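Local coordinates for protein oligogalacturonate-specific porin kdgM (Dickeya dadantii, PDB 4FQE) that forms a monomeric outer-membrane beta-barrel porin specific for oligogalacturonides, and is required for full virulence of the bacterium, at residues Y91-G97 / L109-F115; V1-Y5 / V212-F216; E191-V195 / Q205-R209. All coordinates share one frame; numbering follows the deposited sequence. Where two conformers were deposited one is given.

Interaction 1: residues Y91-G97 / L109-F115; sequences YRPYLRG and LRYRPYF. With C8E ((hydroxyethyloxy)tri(ethyloxy)octane), chain H; C8E ((hydroxyethyloxy)tri(ethyloxy)octane), chain E.
Arg-92 and Arg-112 bring their guanidinium groups together from different first torsions: CG of Arg-92 stands opposite its carbonyl carbon (chi1 -55°), that of Arg-112 opposite its backbone N (chi1 -176°), and both chains bend at chi3. In the conformer of Arg-112 described, one of two deposited, the groups stack with centres 3.9 Å apart and planes 26° from parallel. Arg-110 NH2 lies over the other face of Arg-112, so three arginines form a layered row. Within the row Arg-92 forms a salt bridge with Glu-61, and Arg-110 NH2 hydrogen-bonds Thr-135, with a long, weak ion pair to Glu-153; Arg-96, farther along this face, forms a salt bridge with Glu-77, which also hydrogen-bonds Tyr-94 OH. On the opposite face the rings of Tyr-91 and Phe-115 run side by side, touching at their CD2 atoms (3.5 Å) with little overlap. Pro-93 CD sits 3.6 Å above the centre of the Tyr-91 ring. Two detergent molecules touch this side, one C8E placing C1 3.4 Å from Pro-113 CD and another placing C1 3.4 Å from Gly-97 CA. Backbone pairs 91/115, 95/111 and 97/109 each make two hydrogen bonds; between the first two, Pro-93 and Pro-113 lack N-H groups, and their buried carbonyl oxygens receive only CA-H...O contacts, from Arg-112 and Arg-92 respectively. This is a transmembrane porin hairpin, detergent-facing outside and arginine-lined inside, consistent with passage of anionic oligogalacturonate.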
loop_
_atom_site.group_PDB
_atom_site.type_symbol
_atom_site.label_atom_id
_atom_site.label_comp_id
_atom_site.label_asym_id
_atom_site.label_seq_id
_atom_site.Cartn_x
_atom_site.Cartn_y
_atom_site.Cartn_z
ATOM N N TYR A 91 5.048 -14.787 4.658
ATOM C CA TYR A 91 5.319 -13.974 5.824
ATOM C C TYR A 91 6.171 -12.805 5.303
ATOM O O TYR A 91 7.198 -13.012 4.697
ATOM C CB TYR A 91 6.084 -14.802 6.851
ATOM C CG TYR A 91 6.759 -14.009 7.923
ATOM C CD1 TYR A 91 6.079 -13.015 8.611
ATOM C CD2 TYR A 91 8.074 -14.243 8.258
ATOM C CE1 TYR A 91 6.706 -12.266 9.597
ATOM C CE2 TYR A 91 8.697 -13.518 9.272
ATOM C CZ TYR A 91 7.999 -12.527 9.929
ATOM O OH TYR A 91 8.615 -11.784 10.923
ATOM N N ARG A 92 5.702 -11.588 5.526
ATOM C CA ARG A 92 6.384 -10.400 5.023
ATOM C C ARG A 92 6.426 -9.366 6.126
ATOM O O ARG A 92 5.538 -8.519 6.206
ATOM C CB ARG A 92 5.649 -9.875 3.785
ATOM C CG ARG A 92 5.481 -10.909 2.684
ATOM C CD ARG A 92 5.002 -10.293 1.383
ATOM N NE ARG A 92 3.621 -9.828 1.455
ATOM C CZ ARG A 92 2.996 -9.140 0.496
ATOM N NH1 ARG A 92 3.635 -8.791 -0.611
ATOM N NH2 ARG A 92 1.723 -8.775 0.642
ATOM N N PRO A 93 7.438 -9.437 7.002
ATOM C CA PRO A 93 7.630 -8.366 7.962
ATOM C C PRO A 93 8.200 -7.164 7.212
ATOM O O PRO A 93 8.668 -7.330 6.099
ATOM C CB PRO A 93 8.698 -8.923 8.907
ATOM C CG PRO A 93 9.522 -9.777 8.036
ATOM C CD PRO A 93 8.578 -10.366 6.996
ATOM N N TYR A 94 8.137 -5.974 7.784
ATOM C CA TYR A 94 8.716 -4.817 7.098
ATOM C C TYR A 94 9.156 -3.716 8.020
ATOM O O TYR A 94 8.758 -3.686 9.168
ATOM C CB TYR A 94 7.726 -4.255 6.079
ATOM C CG TYR A 94 6.463 -3.640 6.653
ATOM C CD1 TYR A 94 5.266 -4.373 6.730
ATOM C CD2 TYR A 94 6.450 -2.325 7.110
ATOM C CE1 TYR A 94 4.098 -3.793 7.220
ATOM C CE2 TYR A 94 5.294 -1.758 7.623
ATOM C CZ TYR A 94 4.117 -2.492 7.668
ATOM O OH TYR A 94 2.983 -1.928 8.193
ATOM N N LEU A 95 9.982 -2.825 7.490
ATOM C CA LEU A 95 10.353 -1.573 8.152
ATOM C C LEU A 95 10.165 -0.424 7.143
ATOM O O LEU A 95 10.749 -0.439 6.071
ATOM C CB LEU A 95 11.805 -1.619 8.613
ATOM C CG LEU A 95 12.300 -0.475 9.522
ATOM C CD1 LEU A 95 11.477 -0.392 10.804
ATOM C CD2 LEU A 95 13.789 -0.644 9.883
ATOM N N ARG A 96 9.323 0.541 7.493
ATOM C CA ARG A 96 9.079 1.706 6.643
ATOM C C ARG A 96 9.544 2.977 7.366
ATOM O O ARG A 96 9.090 3.275 8.458
ATOM C CB ARG A 96 7.590 1.819 6.268
ATOM C CG ARG A 96 7.257 3.059 5.435
ATOM C CD ARG A 96 5.943 2.946 4.657
ATOM N NE ARG A 96 4.946 2.191 5.420
ATOM C CZ ARG A 96 3.923 1.511 4.900
ATOM N NH1 ARG A 96 3.096 0.859 5.705
ATOM N NH2 ARG A 96 3.721 1.464 3.586
ATOM N N GLY A 97 10.447 3.713 6.750
ATOM C CA GLY A 97 10.810 5.037 7.234
ATOM C C GLY A 97 10.098 6.106 6.471
ATOM O O GLY A 97 9.927 5.988 5.248
ATOM N N LEU A 109 10.457 5.028 2.547
ATOM C CA LEU A 109 11.163 3.897 2.027
ATOM C C LEU A 109 10.795 2.700 2.912
ATOM O O LEU A 109 10.759 2.804 4.145
ATOM C CB LEU A 109 12.668 4.149 1.996
ATOM C CG LEU A 109 13.528 3.069 1.332
ATOM C CD1 LEU A 109 13.225 2.966 -0.149
ATOM C CD2 LEU A 109 15.017 3.303 1.553
ATOM N N ARG A 110 10.458 1.598 2.249
ATOM C CA ARG A 110 10.053 0.367 2.939
ATOM C C ARG A 110 10.912 -0.781 2.480
ATOM O O ARG A 110 11.033 -1.001 1.286
ATOM C CB ARG A 110 8.569 0.031 2.673
ATOM C CG ARG A 110 8.099 -1.226 3.461
ATOM C CD ARG A 110 6.629 -1.554 3.181
ATOM N NE ARG A 110 6.478 -1.839 1.754
ATOM C CZ ARG A 110 5.326 -1.990 1.120
ATOM N NH1 ARG A 110 4.171 -1.935 1.788
ATOM N NH2 ARG A 110 5.340 -2.201 -0.195
ATOM N N TYR A 111 11.482 -1.521 3.440
ATOM C CA TYR A 111 12.132 -2.819 3.191
ATOM C C TYR A 111 11.210 -3.930 3.700
ATOM O O TYR A 111 10.812 -3.928 4.859
ATOM C CB TYR A 111 13.504 -2.898 3.874
ATOM C CG TYR A 111 14.158 -4.268 3.792
ATOM C CD1 TYR A 111 14.515 -4.829 2.565
ATOM C CD2 TYR A 111 14.412 -4.994 4.937
ATOM C CE1 TYR A 111 15.096 -6.077 2.502
ATOM C CE2 TYR A 111 14.988 -6.251 4.883
ATOM C CZ TYR A 111 15.340 -6.773 3.658
ATOM O OH TYR A 111 15.897 -8.023 3.653
ATOM N N ARG A 112 10.834 -4.835 2.794
ATOM C CA ARG A 112 9.888 -5.896 3.101
ATOM C C ARG A 112 10.362 -7.234 2.533
ATOM O O ARG A 112 10.036 -7.584 1.381
ATOM C CB ARG A 112 8.497 -5.530 2.556
ATOM C CG ARG A 112 7.385 -6.518 2.887
ATOM C CD ARG A 112 6.013 -6.012 2.461
ATOM N NE ARG A 112 5.839 -5.975 1.009
ATOM C CZ ARG A 112 4.695 -5.680 0.399
ATOM N NH1 ARG A 112 3.615 -5.396 1.109
ATOM N NH2 ARG A 112 4.621 -5.672 -0.926
ATOM N N PRO A 113 11.093 -8.013 3.330
ATOM C CA PRO A 113 11.438 -9.317 2.828
ATOM C C PRO A 113 10.170 -10.172 2.737
ATOM O O PRO A 113 9.151 -9.836 3.351
ATOM C CB PRO A 113 12.438 -9.857 3.857
ATOM C CG PRO A 113 12.204 -9.083 5.085
ATOM C CD PRO A 113 11.679 -7.751 4.663
ATOM N N TYR A 114 10.210 -11.226 1.932
ATOM C CA TYR A 114 9.095 -12.163 1.872
ATOM C C TYR A 114 9.641 -13.572 2.041
ATOM O O TYR A 114 10.697 -13.914 1.530
ATOM C CB TYR A 114 8.241 -12.003 0.589
ATOM C CG TYR A 114 8.930 -12.256 -0.734
ATOM C CD1 TYR A 114 9.082 -13.552 -1.230
ATOM C CD2 TYR A 114 9.390 -11.198 -1.511
ATOM C CE1 TYR A 114 9.698 -13.781 -2.452
ATOM C CE2 TYR A 114 10.022 -11.411 -2.732
ATOM C CZ TYR A 114 10.155 -12.695 -3.207
ATOM O OH TYR A 114 10.776 -12.911 -4.417
ATOM N N PHE A 115 8.946 -14.350 2.854
ATOM C CA PHE A 115 9.260 -15.763 3.039
ATOM C C PHE A 115 7.960 -16.449 2.628
ATOM O O PHE A 115 7.029 -16.489 3.407
ATOM C CB PHE A 115 9.672 -16.041 4.498
ATOM C CG PHE A 115 10.750 -15.120 5.024
ATOM C CD1 PHE A 115 12.098 -15.451 4.905
ATOM C CD2 PHE A 115 10.419 -13.911 5.640
ATOM C CE1 PHE A 115 13.087 -14.607 5.382
ATOM C CE2 PHE A 115 11.400 -13.057 6.101
ATOM C CZ PHE A 115 12.744 -13.399 5.974
HETATM C C1 C8E H . 12.080 -6.228 7.621
HETATM C C2 C8E H . 12.738 -6.851 8.825
HETATM C C3 C8E H . 12.949 -5.777 9.880
HETATM C C4 C8E H . 11.627 -5.186 10.352
HETATM C C5 C8E H . 11.295 -5.577 11.778
HETATM C C6 C8E H . 10.639 -6.949 11.793
HETATM C C7 C8E H . 9.136 -6.865 12.012
HETATM C C8 C8E H . 8.551 -8.238 12.336
HETATM O O9 C8E H . 8.516 -8.436 13.752
HETATM C C10 C8E H . 8.025 -9.725 14.140
HETATM C C11 C8E H . 7.191 -9.589 15.415
HETATM O O12 C8E H . 5.792 -9.593 15.136
HETATM C C13 C8E H . 4.979 -8.967 16.136
HETATM C C14 C8E H . 4.829 -7.471 15.846
HETATM O O15 C8E H . 3.462 -7.034 15.871
HETATM C C16 C8E H . 3.234 -5.757 16.495
HETATM C C17 C8E H . 3.546 -4.579 15.579
HETATM O O18 C8E H . 4.894 -4.136 15.787
HETATM C C19 C8E H . 5.775 -4.432 14.705
HETATM C C20 C8E H . 7.051 -5.087 15.215
HETATM O O21 C8E H . 7.369 -6.250 14.444
HETATM C C1 C8E E . 14.034 4.296 6.554
HETATM C C2 C8E E . 14.509 3.057 7.288
HETATM C C3 C8E E . 13.949 1.771 6.688
HETATM C C4 C8E E . 14.352 1.603 5.230
HETATM C C5 C8E E . 15.012 0.257 4.947
HETATM C C6 C8E E . 16.393 0.145 5.606
HETATM C C7 C8E E . 17.481 -0.571 4.788
HETATM C C8 C8E E . 17.190 -0.832 3.310
HETATM O O9 C8E E . 18.257 -1.556 2.686
HETATM C C10 C8E E . 18.070 -1.779 1.283
HETATM C C11 C8E E . 18.449 -3.200 0.877
HETATM O O12 C8E E . 18.924 -3.206 -0.480
HETATM C C13 C8E E . 20.337 -2.979 -0.583
HETATM C C14 C8E E . 20.725 -2.279 -1.889
HETATM O O15 C8E E . 19.837 -1.191 -2.194
HETATM C C16 C8E E . 19.516 -1.143 -3.589
HETATM C C17 C8E E . 18.700 0.104 -3.943
HETATM O O18 C8E E . 17.991 -0.096 -5.174
HETATM C C19 C8E E . 18.834 -0.204 -6.326
HETATM C C20 C8E E . 18.958 -1.669 -6.751
HETATM O O21 C8E E . 20.321 -2.112 -6.800
#

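Interaction 2: residues V1-Y5 / V212-F216; sequences VSIDY and VQYSF. With C8E ((hydroxyethyloxy)tri(ethyloxy)octane), chain G.
Asp-4, whose OD2 rests 3.8 Å from Gln-213 CB on the adjoining strand, has its other oxygen gripped twice: OD1 forms a salt bridge with Arg-20 NH2 and a hydrogen bond with Tyr-189 OH. These two ties should restrain the rotation of the carboxylate, which stands 74° from the plane of the Gln-213 amide. A water modelled 3.2 Å from Asp-4 OD2 would bridge to Gln-213 NE2, but that second approach is too short to trust and the bridge is doubtful. Five backbone hydrogen bonds join the strands, two each in the pairs 3/214 and 5/212, and at the end Phe-216 N meets Val-1 O at 3.0 Å almost straight (176°). Phe-216 CG lies beside its own backbone N (chi1 -72°), a torsion that lays the ring along Val-1, with CD2 3.9 Å from Val-1 CB. Ile-3 CD1 reaches the same ring at its edge, in plane and 3.7 Å from CE2. Over one face, Tyr-214 CE1 stands 3.6 Å above the ring centre. The outer surface continues into detergent: C8E C1 packs 3.4 Å from Ile-3 CG2, and C7 of the same molecule lies over a face of the Tyr-214 ring. Phe-216 is the last native residue before the histidine tag. An antiparallel pairing of first and last strands that ends in a C-terminal phenylalanine is the classic closure of an outer-membrane beta-barrel.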
loop_
_atom_site.group_PDB
_atom_site.type_symbol
_atom_site.label_atom_id
_atom_site.label_comp_id
_atom_site.label_asym_id
_atom_site.label_seq_id
_atom_site.Cartn_x
_atom_site.Cartn_y
_atom_site.Cartn_z
ATOM N N VAL A 1 -11.255 4.084 11.354
ATOM C CA VAL A 1 -11.449 2.891 10.526
ATOM C C VAL A 1 -11.779 3.297 9.095
ATOM O O VAL A 1 -12.607 4.158 8.880
ATOM C CB VAL A 1 -12.610 2.008 11.061
ATOM C CG1 VAL A 1 -12.785 0.791 10.174
ATOM C CG2 VAL A 1 -12.340 1.562 12.492
ATOM N N SER A 2 -11.102 2.684 8.141
ATOM C CA SER A 2 -11.431 2.823 6.761
ATOM C C SER A 2 -11.629 1.450 6.084
ATOM O O SER A 2 -11.125 0.416 6.537
ATOM C CB SER A 2 -10.420 3.745 6.065
ATOM O OG SER A 2 -9.171 3.129 5.931
ATOM N N ILE A 3 -12.457 1.451 5.045
ATOM C CA ILE A 3 -12.692 0.284 4.213
ATOM C C ILE A 3 -12.385 0.730 2.771
ATOM O O ILE A 3 -12.881 1.761 2.301
ATOM C CB ILE A 3 -14.150 -0.189 4.342
ATOM C CG1 ILE A 3 -14.440 -0.641 5.774
ATOM C CG2 ILE A 3 -14.464 -1.329 3.363
ATOM C CD1 ILE A 3 -15.923 -0.814 6.073
ATOM N N ASP A 4 -11.550 -0.040 2.098
ATOM C CA ASP A 4 -10.998 0.337 0.827
ATOM C C ASP A 4 -11.320 -0.799 -0.128
ATOM O O ASP A 4 -10.837 -1.910 0.031
ATOM C CB ASP A 4 -9.481 0.577 0.961
ATOM C CG ASP A 4 -8.842 1.103 -0.321
ATOM O OD1 ASP A 4 -8.972 0.491 -1.388
ATOM O OD2 ASP A 4 -8.098 2.094 -0.210
ATOM N N TYR A 5 -12.127 -0.488 -1.131
ATOM C CA TYR A 5 -12.356 -1.385 -2.231
ATOM C C TYR A 5 -11.567 -0.966 -3.468
ATOM O O TYR A 5 -11.488 0.218 -3.786
ATOM C CB TYR A 5 -13.840 -1.388 -2.627
ATOM C CG TYR A 5 -14.031 -2.077 -3.968
ATOM C CD1 TYR A 5 -13.916 -3.467 -4.075
ATOM C CD2 TYR A 5 -14.239 -1.346 -5.128
ATOM C CE1 TYR A 5 -14.063 -4.094 -5.306
ATOM C CE2 TYR A 5 -14.380 -1.963 -6.367
ATOM C CZ TYR A 5 -14.288 -3.340 -6.439
ATOM O OH TYR A 5 -14.434 -3.941 -7.664
ATOM N N VAL A 212 -11.959 3.107 -4.095
ATOM C CA VAL A 212 -12.457 4.131 -3.221
ATOM C C VAL A 212 -12.265 3.686 -1.792
ATOM O O VAL A 212 -12.418 2.498 -1.464
ATOM C CB VAL A 212 -13.944 4.458 -3.497
ATOM C CG1 VAL A 212 -14.799 3.217 -3.305
ATOM C CG2 VAL A 212 -14.401 5.632 -2.614
ATOM N N GLN A 213 -11.911 4.661 -0.958
ATOM C CA GLN A 213 -11.704 4.439 0.463
ATOM C C GLN A 213 -12.768 5.189 1.215
ATOM O O GLN A 213 -12.938 6.418 1.013
ATOM C CB GLN A 213 -10.343 4.987 0.863
ATOM C CG GLN A 213 -9.934 4.601 2.267
ATOM C CD GLN A 213 -8.683 5.328 2.712
ATOM O OE1 GLN A 213 -8.737 6.488 3.103
ATOM N NE2 GLN A 213 -7.556 4.672 2.607
ATOM N N TYR A 214 -13.513 4.464 2.041
ATOM C CA TYR A 214 -14.512 5.034 2.903
ATOM C C TYR A 214 -13.901 5.104 4.302
ATOM O O TYR A 214 -13.376 4.113 4.755
ATOM C CB TYR A 214 -15.756 4.144 2.991
ATOM C CG TYR A 214 -16.766 4.706 3.959
ATOM C CD1 TYR A 214 -16.779 4.314 5.295
ATOM C CD2 TYR A 214 -17.662 5.679 3.556
ATOM C CE1 TYR A 214 -17.693 4.841 6.195
ATOM C CE2 TYR A 214 -18.577 6.217 4.444
ATOM C CZ TYR A 214 -18.595 5.795 5.751
ATOM O OH TYR A 214 -19.495 6.344 6.621
ATOM N N SER A 215 -13.979 6.272 4.927
ATOM C CA SER A 215 -13.552 6.487 6.306
ATOM C C SER A 215 -14.738 6.820 7.204
ATOM O O SER A 215 -15.591 7.655 6.875
ATOM C CB SER A 215 -12.534 7.621 6.386
ATOM O OG SER A 215 -11.361 7.314 5.639
ATOM N N PHE A 216 -14.784 6.161 8.355
ATOM C CA PHE A 216 -15.822 6.422 9.357
ATOM C C PHE A 216 -15.502 7.658 10.162
ATOM O O PHE A 216 -14.350 7.896 10.495
ATOM C CB PHE A 216 -15.934 5.250 10.329
ATOM C CG PHE A 216 -16.546 4.041 9.723
ATOM C CD1 PHE A 216 -17.917 3.846 9.793
ATOM C CD2 PHE A 216 -15.763 3.113 9.064
ATOM C CE1 PHE A 216 -18.491 2.719 9.235
ATOM C CE2 PHE A 216 -16.329 1.992 8.491
ATOM C CZ PHE A 216 -17.692 1.785 8.599
HETATM C C1 C8E G . -16.441 -2.130 0.757
HETATM C C2 C8E G . -16.787 -1.064 -0.258
HETATM C C3 C8E G . -16.033 0.247 -0.025
HETATM C C4 C8E G . -16.351 0.871 1.331
HETATM C C5 C8E G . -17.810 1.309 1.472
HETATM C C6 C8E G . -18.566 0.563 2.575
HETATM C C7 C8E G . -18.853 1.467 3.768
HETATM C C8 C8E G . -20.036 0.962 4.599
HETATM O O9 C8E G . -20.672 2.024 5.310
HETATM C C10 C8E G . -21.526 2.770 4.443
HETATM C C11 C8E G . -22.269 3.892 5.121
HETATM O O12 C8E G . -22.530 4.925 4.157
HETATM C C13 C8E G . -23.254 4.520 2.967
HETATM C C14 C8E G . -24.742 4.804 3.083
HETATM O O15 C8E G . -25.397 4.281 1.907
HETATM C C16 C8E G . -25.633 2.873 1.928
HETATM C C17 C8E G . -25.085 2.144 0.729
HETATM O O18 C8E G . -24.968 0.759 1.071
HETATM C C19 C8E G . -23.834 0.101 0.528
HETATM C C20 C8E G . -22.886 -0.293 1.643
HETATM O O21 C8E G . -22.214 -1.502 1.268
HETATM O O HOH W 1 -7.164 2.229 2.826
#

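Interaction 3: residues E191-V195 / Q205-R209; sequences EVGNV and QTRYR. With C8E ((hydroxyethyloxy)tri(ethyloxy)octane), chain I.
Glu-191 lays its carboxylate against the aliphatic end of Arg-209, its CD 3.5 Å from Arg-209 CD, and at the tip of that chain it makes a salt bridge. Arg-209 NH1 donates to Glu-191 OE1 over 3.0 Å with an N-H...O angle of 162°. The oxygen lies in the guanidinium plane, at its edge, whereas the nitrogen meets it from above the carboxylate plane, the two planes being 73° apart. OE1 also accepts from Asn-175, whose own oxygen takes a bond from Arg-207 NH2, and Arg-209 NE has a second carboxylate in Glu-8. The Arg-207 chain runs extended to CD and bends at chi3 (72°), while that of Arg-209 stays extended from CG to NE, which layers the two guanidinium groups, Arg-209 NH2 3.4 Å above the centre of the Arg-207 group; the outside partners may offset the like charges. Val-195 CG1 lies over a face of that same Arg-207 group, 3.8 Å from NH1. Gly-193 is paired with Arg-207, whose NH2 comes to 4.9 Å from Gly-193 CA. On the other face, Val-192 CG1 touches Thr-206 CG2 at 3.7 Å and, more loosely, Tyr-208 CE2; Thr-206 CG2 in turn lies over a face of the Tyr-208 ring. The backbone ladder is regular up to Gln-205 N and Val-195 O, whose bond is weak at 3.3 Å. In this antiparallel hairpin of a closed porin barrel, with Glu-191 and both arginines on the face opposite to Val-192 and Tyr-208, strand 171-180 hydrogen-bonds the other edge of 191-195 through Val-176 and His-174, while strand 2-9 flanks 205-209 through Met-9.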
loop_
_atom_site.group_PDB
_atom_site.type_symbol
_atom_site.label_atom_id
_atom_site.label_comp_id
_atom_site.label_asym_id
_atom_site.label_seq_id
_atom_site.Cartn_x
_atom_site.Cartn_y
_atom_site.Cartn_z
ATOM N N GLU A 191 -5.021 4.530 -10.193
ATOM C CA GLU A 191 -3.588 4.281 -10.301
ATOM C C GLU A 191 -3.278 3.731 -11.651
ATOM O O GLU A 191 -4.054 2.965 -12.206
ATOM C CB GLU A 191 -3.090 3.264 -9.250
ATOM C CG GLU A 191 -3.584 3.511 -7.834
ATOM C CD GLU A 191 -3.197 2.420 -6.860
ATOM O OE1 GLU A 191 -2.004 1.990 -6.871
ATOM O OE2 GLU A 191 -4.092 2.010 -6.062
ATOM N N VAL A 192 -2.126 4.122 -12.176
ATOM C CA VAL A 192 -1.622 3.558 -13.425
ATOM C C VAL A 192 -0.180 3.220 -13.179
ATOM O O VAL A 192 0.604 4.067 -12.691
ATOM C CB VAL A 192 -1.735 4.535 -14.591
ATOM C CG1 VAL A 192 -1.312 3.864 -15.896
ATOM C CG2 VAL A 192 -3.156 5.055 -14.643
ATOM N N GLY A 193 0.178 1.988 -13.485
ATOM C CA GLY A 193 1.543 1.543 -13.291
ATOM C C GLY A 193 2.114 0.773 -14.440
ATOM O O GLY A 193 1.392 0.264 -15.276
ATOM N N ASN A 194 3.430 0.706 -14.472
ATOM C CA ASN A 194 4.108 -0.155 -15.420
ATOM C C ASN A 194 4.897 -1.195 -14.672
ATOM O O ASN A 194 5.690 -0.895 -13.778
ATOM C CB ASN A 194 5.029 0.614 -16.357
ATOM C CG ASN A 194 4.277 1.389 -17.423
ATOM O OD1 ASN A 194 4.546 2.567 -17.613
ATOM N ND2 ASN A 194 3.357 0.733 -18.144
ATOM N N VAL A 195 4.654 -2.439 -15.048
ATOM C CA VAL A 195 5.284 -3.570 -14.398
ATOM C C VAL A 195 6.239 -4.192 -15.428
ATOM O O VAL A 195 5.824 -4.550 -16.554
ATOM C CB VAL A 195 4.199 -4.510 -13.842
ATOM C CG1 VAL A 195 3.484 -3.820 -12.695
ATOM C CG2 VAL A 195 3.170 -4.873 -14.912
ATOM N N GLN A 205 4.098 -4.294 -19.367
ATOM C CA GLN A 205 2.636 -4.126 -19.323
ATOM C C GLN A 205 2.127 -3.061 -18.349
ATOM O O GLN A 205 2.823 -2.663 -17.427
ATOM C CB GLN A 205 1.967 -5.466 -19.021
ATOM C CG GLN A 205 2.134 -6.456 -20.159
ATOM C CD GLN A 205 0.989 -7.435 -20.253
ATOM O OE1 GLN A 205 0.643 -8.099 -19.266
ATOM N NE2 GLN A 205 0.387 -7.537 -21.445
ATOM N N THR A 206 0.903 -2.594 -18.591
ATOM C CA THR A 206 0.287 -1.575 -17.767
ATOM C C THR A 206 -0.773 -2.184 -16.854
ATOM O O THR A 206 -1.613 -3.017 -17.284
ATOM C CB THR A 206 -0.365 -0.462 -18.629
ATOM O OG1 THR A 206 0.584 0.031 -19.596
ATOM C CG2 THR A 206 -0.857 0.703 -17.765
ATOM N N ARG A 207 -0.730 -1.717 -15.615
ATOM C CA ARG A 207 -1.604 -2.151 -14.536
ATOM C C ARG A 207 -2.445 -0.959 -14.133
ATOM O O ARG A 207 -1.913 0.101 -13.764
ATOM C CB ARG A 207 -0.753 -2.625 -13.343
ATOM C CG ARG A 207 -1.572 -3.025 -12.129
ATOM C CD ARG A 207 -0.668 -3.398 -10.966
ATOM N NE ARG A 207 -0.022 -2.208 -10.396
ATOM C CZ ARG A 207 1.068 -2.237 -9.634
ATOM N NH1 ARG A 207 1.670 -3.385 -9.361
ATOM N NH2 ARG A 207 1.574 -1.112 -9.157
ATOM N N TYR A 208 -3.750 -1.146 -14.202
ATOM C CA TYR A 208 -4.711 -0.092 -13.908
ATOM C C TYR A 208 -5.505 -0.480 -12.684
ATOM O O TYR A 208 -5.935 -1.622 -12.569
ATOM C CB TYR A 208 -5.720 0.052 -15.055
ATOM C CG TYR A 208 -5.144 0.460 -16.384
ATOM C CD1 TYR A 208 -4.897 -0.491 -17.369
ATOM C CD2 TYR A 208 -4.898 1.796 -16.682
ATOM C CE1 TYR A 208 -4.409 -0.134 -18.610
ATOM C CE2 TYR A 208 -4.390 2.166 -17.931
ATOM C CZ TYR A 208 -4.138 1.186 -18.880
ATOM O OH TYR A 208 -3.635 1.518 -20.125
ATOM N N ARG A 209 -5.665 0.469 -11.769
ATOM C CA ARG A 209 -6.499 0.309 -10.597
ATOM C C ARG A 209 -7.454 1.470 -10.449
ATOM O O ARG A 209 -7.089 2.630 -10.663
ATOM C CB ARG A 209 -5.644 0.242 -9.330
ATOM C CG ARG A 209 -4.718 -0.964 -9.251
ATOM C CD ARG A 209 -3.601 -0.769 -8.265
ATOM N NE ARG A 209 -2.806 -1.982 -8.036
ATOM C CZ ARG A 209 -1.694 -2.032 -7.296
ATOM N NH1 ARG A 209 -1.185 -0.940 -6.740
ATOM N NH2 ARG A 209 -1.065 -3.193 -7.109
HETATM C C1 C8E I . 5.607 16.023 -6.306
HETATM C C2 C8E I . 6.105 14.684 -6.819
HETATM C C3 C8E I . 5.021 13.599 -6.842
HETATM C C4 C8E I . 4.325 13.493 -8.202
HETATM C C5 C8E I . 4.961 12.474 -9.147
HETATM C C6 C8E I . 3.939 11.905 -10.134
HETATM C C7 C8E I . 4.482 11.710 -11.547
HETATM C C8 C8E I . 5.692 10.783 -11.548
HETATM O O9 C8E I . 5.815 10.107 -12.804
HETATM C C10 C8E I . 6.938 9.225 -12.872
HETATM C C11 C8E I . 6.410 7.852 -13.246
HETATM O O12 C8E I . 7.244 7.255 -14.233
HETATM C C13 C8E I . 6.525 6.248 -14.937
HETATM C C14 C8E I . 7.448 5.612 -15.956
HETATM O O15 C8E I . 6.672 4.740 -16.787
HETATM C C16 C8E I . 7.388 3.554 -17.107
HETATM C C17 C8E I . 7.605 3.478 -18.605
HETATM O O18 C8E I . 7.826 2.107 -18.945
HETATM C C19 C8E I . 7.969 1.928 -20.357
HETATM C C20 C8E I . 6.607 1.600 -20.959
HETATM O O21 C8E I . 6.432 0.181 -21.067
#

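How the interactions relate
All three contacts are strand pairings within one closed antiparallel sheet of twelve strands joined in sequence order. Interaction 2 pairs the two ends of the chain and so encloses the others: interaction 1, the hairpin of strands 90-100 and 105-116, comes first, and interaction 3, the hairpin of 186-195 and 205-215, follows. Interactions 2 and 3 share strand 205-215, their centres about 22 Å apart near its two ends. Interactions 1 and 2 lie on opposite sides of the chain's centre, about 24 Å between centres; for 1 and 3 it is about 22 Å, with nearest atoms about 9 Å apart. Local hairpins thus build the wall, and the terminal pairing seals it.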